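Local coordinates for amidohydrolase 3 domain-containing protein (Pyrococcus horikoshii, PDB 3IGH), which is uncharacterised but probably acts as a metal-dependent amidohydrolase, hydrolysing carbon-nitrogen bonds other than peptide bonds, at residues A[64-73]-A[395-403]; A[114-122]-A[157-165]. All blocks are in the same frame, centred on the assembly; numbering follows the deposited sequence.

Interaction 1: residues A[64-73]-A[395-403]; sequences FDSHLHLDEL and LGFSTDSPI. With SO4 (sulfate ion), chain B.
D65 and T399 meet through two torsions. The side chain of D65 swings away from its own N (chi1 -169°), carrying the carboxylate beside the 398-400 backbone. OG1 of T399 lies between its own N and carbonyl carbon (chi1 54°) and gives its proton to the syn lone pair of D65 OD2, with OG1 and OD2 2.5 Å apart. T399 N bonds D65 OD1 at 3.2 Å, 29° out of the carboxylate plane. H67 N takes the anti lone pair of the same OD1, closing an Asx turn. With an alanine in place of D65, T399 OG1 and the N-H groups of H67 and T399 would probably lose their acceptor, leaving the Asx turn without its bond. Backbone bonds continue the join: S66 N to F397 O, D400 N to H67 O at 2.9 Å, and H69 N to S401 O at 2.8 Å. D400 OD1 lies at the edges of the H67 and H69 rings, 2.9 Å from H69 NE2. H67 NE2 donates to sulfate O1 at 3.0 Å; H69 NE2 gives it a weak bond. E338 holds H67 ND1, while K262, H314 and H339 also bind the sulfate. The H-x-H pair and the aspartate after the last barrel strand match the amidohydrolase metal-ligand pattern and probably form the metal site. The sulfate, probably from the crystallisation liquor, suggests an anion-binding pocket there.

Interaction 2: residues A[114-122]-A[157-165]; sequences GEWPTRKEL and FDEDTGIIK. With SO4 (sulfate ion), chain I.
R119 and T161 join the two backbones where both chains turn. R119 N donates to T161 O at 2.8 Å, and the bond is nearly straight. T118 CA touches the same oxygen. On one side, T118 is the N-cap of the short helix 119-122 and forms a capping box with E121: E121 N bonds T118 OG1, and T118 N returns a weak bond to E121 OE2. On the other side, G162 and I163 both face D158 in a G1 beta bulge. G162 has positive phi, and a CB here would clash with R119 CB.

R119 is the main side chain of the contact. CG points anti to the backbone N (chi1 176°), and the chain bends at chi3 (59°), which turns the guanidinium edge to the carbonyl of D160. NE donates to D160 O at 2.9 Å, and NH2 adds a weak bond to it. NH2 also makes a long salt bridge of 3.4 Å to D160 OD2. The carboxylate plane is turned 48° from the guanidinium. D143 takes NH1, so two acidic residues share the charge. A water links K120 N to D160 O. Farther along, I163 CD1 rests 3.7 Å from W116 CE3, the two side chains crossing at about a right angle. W116 NE1 donates to a sulfate oxygen, O1, at 3.3 Å; Q110 holds the same ion.

The contact ties the loop into helix 119-122 to the hairpin 157-165 at the edge of a six-stranded mixed sheet. V138 of strand 138-141 touches both W116 and I163, and L146 of helix 143-149 packs on R119.

In the fold
Interaction 1 is buried near the centre of the chain. Interaction 2 is a surface contact, about 32 Å from it between centres, and the nearest atoms of the two are about 16 Å apart. They share no strand or helix. Interaction 1 joins strands 58-68 and 395-397 of the barrel, while interaction 2 belongs to the separate sheet built by part of the chain between the segments of interaction 1. Carboxylates and histidines, most of them buried, dominate the first, around a probable active site. The second relies on an arginine whose backbone N and side chain each bond a carbonyl of the hairpin, with water and exposed acids nearby. Histidines and a lysine hold one sulfate, an indole N-H and a glutamine the other.

Interaction 1: residues A[64-73]-A[395-403]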
loop_
_atom_site.group_PDB
_atom_site.type_symbol
_atom_site.label_atom_id
_atom_site.label_comp_id
_atom_site.label_asym_id
_atom_site.label_seq_id
_atom_site.Cartn_x
_atom_site.Cartn_y
_atom_site.Cartn_z
ATOM N N PHE A 64 -9.342 16.837 11.270
ATOM C CA PHE A 64 -9.389 15.451 10.805
ATOM C C PHE A 64 -10.863 15.048 10.891
ATOM O O PHE A 64 -11.408 14.907 11.982
ATOM C CB PHE A 64 -8.504 14.595 11.726
ATOM C CG PHE A 64 -8.221 13.187 11.227
ATOM C CD1 PHE A 64 -6.941 12.661 11.360
ATOM C CD2 PHE A 64 -9.218 12.383 10.652
ATOM C CE1 PHE A 64 -6.635 11.364 10.911
ATOM C CE2 PHE A 64 -8.929 11.093 10.205
ATOM C CZ PHE A 64 -7.621 10.586 10.338
ATOM N N ASP A 65 -11.524 14.901 9.748
ATOM C CA ASP A 65 -12.920 14.493 9.751
ATOM C C ASP A 65 -12.958 12.973 9.784
ATOM O O ASP A 65 -12.637 12.326 8.805
ATOM C CB ASP A 65 -13.641 15.014 8.501
ATOM C CG ASP A 65 -15.164 14.846 8.575
ATOM O OD1 ASP A 65 -15.662 13.759 8.935
ATOM O OD2 ASP A 65 -15.882 15.801 8.217
ATOM N N SER A 66 -13.387 12.406 10.903
ATOM C CA SER A 66 -13.265 10.955 11.091
ATOM C C SER A 66 -14.356 10.110 10.424
ATOM O O SER A 66 -14.372 8.886 10.591
ATOM C CB SER A 66 -13.151 10.620 12.586
ATOM O OG SER A 66 -14.321 11.000 13.281
ATOM N N HIS A 67 -15.241 10.733 9.643
ATOM C CA HIS A 67 -16.328 9.987 8.975
ATOM C C HIS A 67 -16.997 10.840 7.912
ATOM O O HIS A 67 -17.842 11.675 8.225
ATOM C CB HIS A 67 -17.365 9.516 10.015
ATOM C CG HIS A 67 -18.480 8.678 9.461
ATOM N ND1 HIS A 67 -18.786 7.436 9.972
ATOM C CD2 HIS A 67 -19.383 8.912 8.481
ATOM C CE1 HIS A 67 -19.824 6.938 9.324
ATOM N NE2 HIS A 67 -20.201 7.809 8.407
ATOM N N LEU A 68 -16.635 10.620 6.652
ATOM C CA LEU A 68 -17.353 11.245 5.552
ATOM C C LEU A 68 -17.323 10.379 4.296
ATOM O O LEU A 68 -16.662 9.338 4.258
ATOM C CB LEU A 68 -16.837 12.676 5.279
ATOM C CG LEU A 68 -15.344 12.976 5.133
ATOM C CD1 LEU A 68 -14.702 12.251 3.935
ATOM C CD2 LEU A 68 -15.174 14.472 4.985
ATOM N N HIS A 69 -18.026 10.837 3.268
ATOM C CA HIS A 69 -18.118 10.138 2.003
ATOM C C HIS A 69 -17.538 11.047 0.939
ATOM O O HIS A 69 -18.216 11.939 0.435
ATOM C CB HIS A 69 -19.576 9.828 1.680
ATOM C CG HIS A 69 -20.288 9.071 2.755
ATOM N ND1 HIS A 69 -20.305 7.694 2.808
ATOM C CD2 HIS A 69 -21.020 9.499 3.810
ATOM C CE1 HIS A 69 -21.009 7.305 3.859
ATOM N NE2 HIS A 69 -21.450 8.381 4.486
ATOM N N LEU A 70 -16.273 10.809 0.609
ATOM C CA LEU A 70 -15.506 11.649 -0.295
ATOM C C LEU A 70 -16.127 11.667 -1.689
ATOM O O LEU A 70 -16.256 12.725 -2.298
ATOM C CB LEU A 70 -14.063 11.126 -0.334
ATOM C CG LEU A 70 -12.814 11.995 -0.281
ATOM C CD1 LEU A 70 -12.926 13.152 0.691
ATOM C CD2 LEU A 70 -11.609 11.134 0.089
ATOM N N ASP A 71 -16.545 10.501 -2.178
ATOM C CA ASP A 71 -17.158 10.413 -3.505
ATOM C C ASP A 71 -18.519 11.131 -3.562
ATOM O O ASP A 71 -18.798 11.874 -4.508
ATOM C CB ASP A 71 -17.274 8.956 -3.971
ATOM C CG ASP A 71 -18.001 8.050 -2.967
ATOM O OD1 ASP A 71 -18.239 8.430 -1.791
ATOM O OD2 ASP A 71 -18.336 6.926 -3.368
ATOM N N GLU A 72 -19.340 10.932 -2.532
ATOM C CA GLU A 72 -20.644 11.576 -2.453
ATOM C C GLU A 72 -20.521 13.083 -2.272
ATOM O O GLU A 72 -21.353 13.824 -2.774
ATOM C CB GLU A 72 -21.482 10.974 -1.340
ATOM C CG GLU A 72 -21.941 9.547 -1.617
ATOM C CD GLU A 72 -22.640 8.905 -0.420
ATOM O OE1 GLU A 72 -22.987 9.624 0.545
ATOM O OE2 GLU A 72 -22.840 7.674 -0.446
ATOM N N LEU A 73 -19.482 13.533 -1.570
ATOM C CA LEU A 73 -19.253 14.967 -1.401
ATOM C C LEU A 73 -18.934 15.605 -2.757
ATOM O O LEU A 73 -19.475 16.655 -3.098
ATOM C CB LEU A 73 -18.134 15.252 -0.390
ATOM C CG LEU A 73 -17.665 16.712 -0.244
ATOM C CD1 LEU A 73 -18.816 17.654 0.110
ATOM C CD2 LEU A 73 -16.521 16.829 0.797
ATOM N N LEU A 395 -13.022 10.002 21.482
ATOM C CA LEU A 395 -14.119 10.565 20.715
ATOM C C LEU A 395 -13.556 11.391 19.567
ATOM O O LEU A 395 -12.699 12.246 19.778
ATOM C CB LEU A 395 -14.971 11.443 21.635
ATOM C CG LEU A 395 -16.338 11.966 21.203
ATOM C CD1 LEU A 395 -17.360 10.848 21.192
ATOM C CD2 LEU A 395 -16.782 13.046 22.173
ATOM N N GLY A 396 -14.032 11.125 18.355
ATOM C CA GLY A 396 -13.626 11.899 17.188
ATOM C C GLY A 396 -14.817 12.640 16.617
ATOM O O GLY A 396 -15.950 12.176 16.741
ATOM N N PHE A 397 -14.566 13.795 16.003
ATOM C CA PHE A 397 -15.642 14.562 15.376
ATOM C C PHE A 397 -15.626 14.345 13.871
ATOM O O PHE A 397 -14.571 14.148 13.255
ATOM C CB PHE A 397 -15.503 16.065 15.667
ATOM C CG PHE A 397 -15.994 16.492 17.038
ATOM C CD1 PHE A 397 -16.484 15.570 17.961
ATOM C CD2 PHE A 397 -15.931 17.835 17.406
ATOM C CE1 PHE A 397 -16.921 15.973 19.218
ATOM C CE2 PHE A 397 -16.357 18.249 18.657
ATOM C CZ PHE A 397 -16.856 17.310 19.569
ATOM N N SER A 398 -16.808 14.425 13.283
ATOM C CA SER A 398 -16.969 14.239 11.863
ATOM C C SER A 398 -18.241 14.934 11.398
ATOM O O SER A 398 -19.034 15.393 12.211
ATOM C CB SER A 398 -17.049 12.745 11.545
ATOM O OG SER A 398 -18.006 12.081 12.348
ATOM N N THR A 399 -18.431 14.986 10.084
ATOM C CA THR A 399 -19.574 15.662 9.505
ATOM C C THR A 399 -20.519 14.708 8.796
ATOM O O THR A 399 -21.663 15.074 8.537
ATOM C CB THR A 399 -19.142 16.739 8.480
ATOM O OG1 THR A 399 -18.280 16.152 7.495
ATOM C CG2 THR A 399 -18.419 17.891 9.173
ATOM N N ASP A 400 -20.038 13.504 8.459
ATOM C CA ASP A 400 -20.749 12.591 7.560
ATOM C C ASP A 400 -21.068 13.300 6.244
ATOM O O ASP A 400 -22.088 13.033 5.612
ATOM C CB ASP A 400 -22.023 12.013 8.222
ATOM C CG ASP A 400 -22.561 10.789 7.503
ATOM O OD1 ASP A 400 -21.782 10.099 6.806
ATOM O OD2 ASP A 400 -23.776 10.526 7.627
ATOM N N SER A 401 -20.188 14.212 5.838
ATOM C CA SER A 401 -20.357 14.958 4.600
ATOM C C SER A 401 -20.564 13.983 3.432
ATOM O O SER A 401 -19.873 12.956 3.346
ATOM C CB SER A 401 -19.133 15.847 4.364
ATOM O OG SER A 401 -19.192 16.460 3.098
ATOM N N PRO A 402 -21.518 14.288 2.533
ATOM C CA PRO A 402 -22.310 15.518 2.369
ATOM C C PRO A 402 -23.669 15.618 3.093
ATOM O O PRO A 402 -24.478 16.489 2.734
ATOM C CB PRO A 402 -22.536 15.552 0.862
ATOM C CG PRO A 402 -22.691 14.092 0.494
ATOM C CD PRO A 402 -21.846 13.301 1.494
ATOM N N ILE A 403 -23.923 14.756 4.081
ATOM C CA ILE A 403 -25.178 14.802 4.841
ATOM C C ILE A 403 -25.246 16.101 5.656
ATOM O O ILE A 403 -26.296 16.743 5.739
ATOM C CB ILE A 403 -25.366 13.538 5.747
ATOM C CG1 ILE A 403 -25.277 12.243 4.923
ATOM C CG2 ILE A 403 -26.679 13.590 6.539
ATOM C CD1 ILE A 403 -26.244 12.151 3.753
HETATM S S SO4 B . -23.476 6.378 7.611
HETATM O O1 SO4 B . -22.370 6.609 6.703
HETATM O O2 SO4 B . -23.997 7.660 8.058
HETATM O O3 SO4 B . -24.538 5.678 6.902
HETATM O O4 SO4 B . -22.999 5.615 8.771
#

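Interaction 2: residues A[114-122]-A[157-165]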
loop_
_atom_site.group_PDB
_atom_site.type_symbol
_atom_site.label_atom_id
_atom_site.label_comp_id
_atom_site.label_asym_id
_atom_site.label_seq_id
_atom_site.Cartn_x
_atom_site.Cartn_y
_atom_site.Cartn_z
ATOM N N GLY A 114 -45.670 22.856 -6.223
ATOM C CA GLY A 114 -47.109 22.826 -6.475
ATOM C C GLY A 114 -47.610 21.475 -6.949
ATOM O O GLY A 114 -48.820 21.215 -6.956
ATOM N N GLU A 115 -46.661 20.614 -7.320
ATOM C CA GLU A 115 -46.917 19.353 -8.017
ATOM C C GLU A 115 -45.618 18.533 -8.077
ATOM O O GLU A 115 -44.532 19.076 -7.890
ATOM C CB GLU A 115 -47.423 19.634 -9.442
ATOM C CG GLU A 115 -46.527 20.572 -10.254
ATOM C CD GLU A 115 -47.056 20.848 -11.656
ATOM O OE1 GLU A 115 -46.836 21.969 -12.163
ATOM O OE2 GLU A 115 -47.687 19.952 -12.259
ATOM N N TRP A 116 -45.734 17.235 -8.348
ATOM C CA TRP A 116 -44.562 16.368 -8.514
ATOM C C TRP A 116 -43.927 16.567 -9.887
ATOM O O TRP A 116 -44.640 16.755 -10.878
ATOM C CB TRP A 116 -44.959 14.904 -8.345
ATOM C CG TRP A 116 -45.233 14.486 -6.930
ATOM C CD1 TRP A 116 -46.258 14.907 -6.125
ATOM C CD2 TRP A 116 -44.487 13.534 -6.162
ATOM N NE1 TRP A 116 -46.188 14.284 -4.901
ATOM C CE2 TRP A 116 -45.112 13.435 -4.895
ATOM C CE3 TRP A 116 -43.349 12.755 -6.417
ATOM C CZ2 TRP A 116 -44.632 12.593 -3.885
ATOM C CZ3 TRP A 116 -42.876 11.912 -5.416
ATOM C CH2 TRP A 116 -43.517 11.837 -4.166
ATOM N N PRO A 117 -42.581 16.533 -9.965
ATOM C CA PRO A 117 -41.993 16.531 -11.303
ATOM C C PRO A 117 -42.139 15.141 -11.925
ATOM O O PRO A 117 -42.333 14.158 -11.202
ATOM C CB PRO A 117 -40.523 16.909 -11.061
ATOM C CG PRO A 117 -40.262 16.621 -9.632
ATOM C CD PRO A 117 -41.562 16.491 -8.898
ATOM N N THR A 118 -42.101 15.065 -13.253
ATOM C CA THR A 118 -42.369 13.801 -13.950
ATOM C C THR A 118 -41.306 13.495 -15.001
ATOM O O THR A 118 -40.649 14.405 -15.515
ATOM C CB THR A 118 -43.735 13.813 -14.689
ATOM O OG1 THR A 118 -43.665 14.731 -15.792
ATOM C CG2 THR A 118 -44.895 14.181 -13.746
ATOM N N ARG A 119 -41.179 12.203 -15.313
ATOM C CA ARG A 119 -40.376 11.684 -16.427
ATOM C C ARG A 119 -40.588 12.464 -17.728
ATOM O O ARG A 119 -39.620 12.873 -18.380
ATOM C CB ARG A 119 -40.702 10.193 -16.631
ATOM C CG ARG A 119 -40.009 9.527 -17.828
ATOM C CD ARG A 119 -40.572 8.128 -18.107
ATOM N NE ARG A 119 -42.008 8.139 -18.397
ATOM C CZ ARG A 119 -42.552 8.432 -19.580
ATOM N NH1 ARG A 119 -41.797 8.747 -20.629
ATOM N NH2 ARG A 119 -43.871 8.415 -19.709
ATOM N N LYS A 120 -41.854 12.688 -18.090
ATOM C CA LYS A 120 -42.194 13.443 -19.306
ATOM C C LYS A 120 -41.634 14.862 -19.312
ATOM O O LYS A 120 -41.078 15.300 -20.318
ATOM C CB LYS A 120 -43.711 13.480 -19.526
ATOM C CG LYS A 120 -44.283 12.209 -20.122
ATOM C CD LYS A 120 -45.801 12.240 -20.141
ATOM C CE LYS A 120 -46.368 10.907 -20.603
ATOM N NZ LYS A 120 -47.843 10.848 -20.427
ATOM N N GLU A 121 -41.777 15.570 -18.190
ATOM C CA GLU A 121 -41.271 16.946 -18.061
ATOM C C GLU A 121 -39.747 16.991 -18.144
ATOM O O GLU A 121 -39.165 17.900 -18.743
ATOM C CB GLU A 121 -41.747 17.574 -16.748
ATOM C CG GLU A 121 -43.243 17.886 -16.706
ATOM C CD GLU A 121 -43.819 17.926 -15.292
ATOM O OE1 GLU A 121 -45.045 18.115 -15.168
ATOM O OE2 GLU A 121 -43.063 17.762 -14.305
ATOM N N LEU A 122 -39.107 15.977 -17.570
ATOM C CA LEU A 122 -37.650 15.901 -17.551
ATOM C C LEU A 122 -37.067 15.447 -18.894
ATOM O O LEU A 122 -35.859 15.574 -19.122
ATOM C CB LEU A 122 -37.189 14.982 -16.419
ATOM C CG LEU A 122 -37.546 15.416 -14.994
ATOM C CD1 LEU A 122 -37.166 14.321 -14.006
ATOM C CD2 LEU A 122 -36.880 16.733 -14.635
ATOM N N PHE A 157 -41.393 1.341 -8.329
ATOM C CA PHE A 157 -40.937 1.994 -9.546
ATOM C C PHE A 157 -42.121 2.208 -10.485
ATOM O O PHE A 157 -42.618 1.271 -11.118
ATOM C CB PHE A 157 -39.807 1.181 -10.206
ATOM C CG PHE A 157 -39.423 1.648 -11.597
ATOM C CD1 PHE A 157 -39.340 3.007 -11.918
ATOM C CD2 PHE A 157 -39.096 0.712 -12.579
ATOM C CE1 PHE A 157 -38.980 3.423 -13.199
ATOM C CE2 PHE A 157 -38.727 1.119 -13.861
ATOM C CZ PHE A 157 -38.669 2.478 -14.172
ATOM N N ASP A 158 -42.565 3.456 -10.565
ATOM C CA ASP A 158 -43.645 3.830 -11.462
ATOM C C ASP A 158 -43.030 4.273 -12.775
ATOM O O ASP A 158 -42.407 5.332 -12.859
ATOM C CB ASP A 158 -44.490 4.942 -10.844
ATOM C CG ASP A 158 -45.812 5.160 -11.574
ATOM O OD1 ASP A 158 -46.868 4.953 -10.939
ATOM O OD2 ASP A 158 -45.798 5.548 -12.767
ATOM N N GLU A 159 -43.221 3.454 -13.803
ATOM C CA GLU A 159 -42.532 3.641 -15.075
ATOM C C GLU A 159 -43.082 4.822 -15.879
ATOM O O GLU A 159 -42.345 5.465 -16.630
ATOM C CB GLU A 159 -42.538 2.329 -15.877
ATOM C CG GLU A 159 -42.269 1.104 -14.981
ATOM C CD GLU A 159 -41.786 -0.140 -15.714
ATOM O OE1 GLU A 159 -41.560 -1.170 -15.026
ATOM O OE2 GLU A 159 -41.624 -0.094 -16.956
ATOM N N ASP A 160 -44.367 5.128 -15.694
ATOM C CA ASP A 160 -44.998 6.233 -16.416
ATOM C C ASP A 160 -44.594 7.609 -15.889
ATOM O O ASP A 160 -44.280 8.509 -16.673
ATOM C CB ASP A 160 -46.528 6.093 -16.420
ATOM C CG ASP A 160 -47.210 7.145 -17.291
ATOM O OD1 ASP A 160 -48.068 7.888 -16.767
ATOM O OD2 ASP A 160 -46.877 7.243 -18.494
ATOM N N THR A 161 -44.620 7.774 -14.566
ATOM C CA THR A 161 -44.294 9.063 -13.935
ATOM C C THR A 161 -42.791 9.224 -13.690
ATOM O O THR A 161 -42.304 10.336 -13.486
ATOM C CB THR A 161 -45.029 9.241 -12.599
ATOM O OG1 THR A 161 -44.684 8.164 -11.725
ATOM C CG2 THR A 161 -46.544 9.258 -12.806
ATOM N N GLY A 162 -42.068 8.106 -13.709
ATOM C CA GLY A 162 -40.619 8.116 -13.504
ATOM C C GLY A 162 -40.208 8.161 -12.042
ATOM O O GLY A 162 -39.038 8.404 -11.741
ATOM N N ILE A 163 -41.164 7.906 -11.146
ATOM C CA ILE A 163 -40.951 8.002 -9.695
ATOM C C ILE A 163 -40.381 6.714 -9.120
ATOM O O ILE A 163 -40.952 5.632 -9.289
ATOM C CB ILE A 163 -42.249 8.405 -8.944
ATOM C CG1 ILE A 163 -42.630 9.849 -9.302
ATOM C CG2 ILE A 163 -42.081 8.245 -7.427
ATOM C CD1 ILE A 163 -44.064 10.223 -8.981
ATOM N N ILE A 164 -39.242 6.857 -8.439
ATOM C CA ILE A 164 -38.472 5.749 -7.908
ATOM C C ILE A 164 -38.352 5.944 -6.391
ATOM O O ILE A 164 -37.881 6.989 -5.930
ATOM C CB ILE A 164 -37.049 5.737 -8.536
ATOM C CG1 ILE A 164 -37.115 5.747 -10.072
ATOM C CG2 ILE A 164 -36.268 4.537 -8.068
ATOM C CD1 ILE A 164 -35.860 6.289 -10.739
ATOM N N LYS A 165 -38.764 4.938 -5.624
ATOM C CA LYS A 165 -38.753 5.029 -4.163
ATOM C C LYS A 165 -38.425 3.694 -3.511
ATOM O O LYS A 165 -38.354 2.667 -4.190
ATOM C CB LYS A 165 -40.095 5.567 -3.639
ATOM C CG LYS A 165 -41.315 4.722 -4.007
ATOM C CD LYS A 165 -42.614 5.421 -3.613
ATOM C CE LYS A 165 -43.834 4.577 -3.957
ATOM N NZ LYS A 165 -43.902 3.339 -3.134
HETATM S S SO4 I . -48.133 14.461 -1.562
HETATM O O1 SO4 I . -48.645 14.954 -2.842
HETATM O O2 SO4 I . -49.242 14.011 -0.724
HETATM O O3 SO4 I . -47.227 13.341 -1.806
HETATM O O4 SO4 I . -47.422 15.534 -0.870
HETATM O O HOH W 1 -44.138 11.178 -16.873
#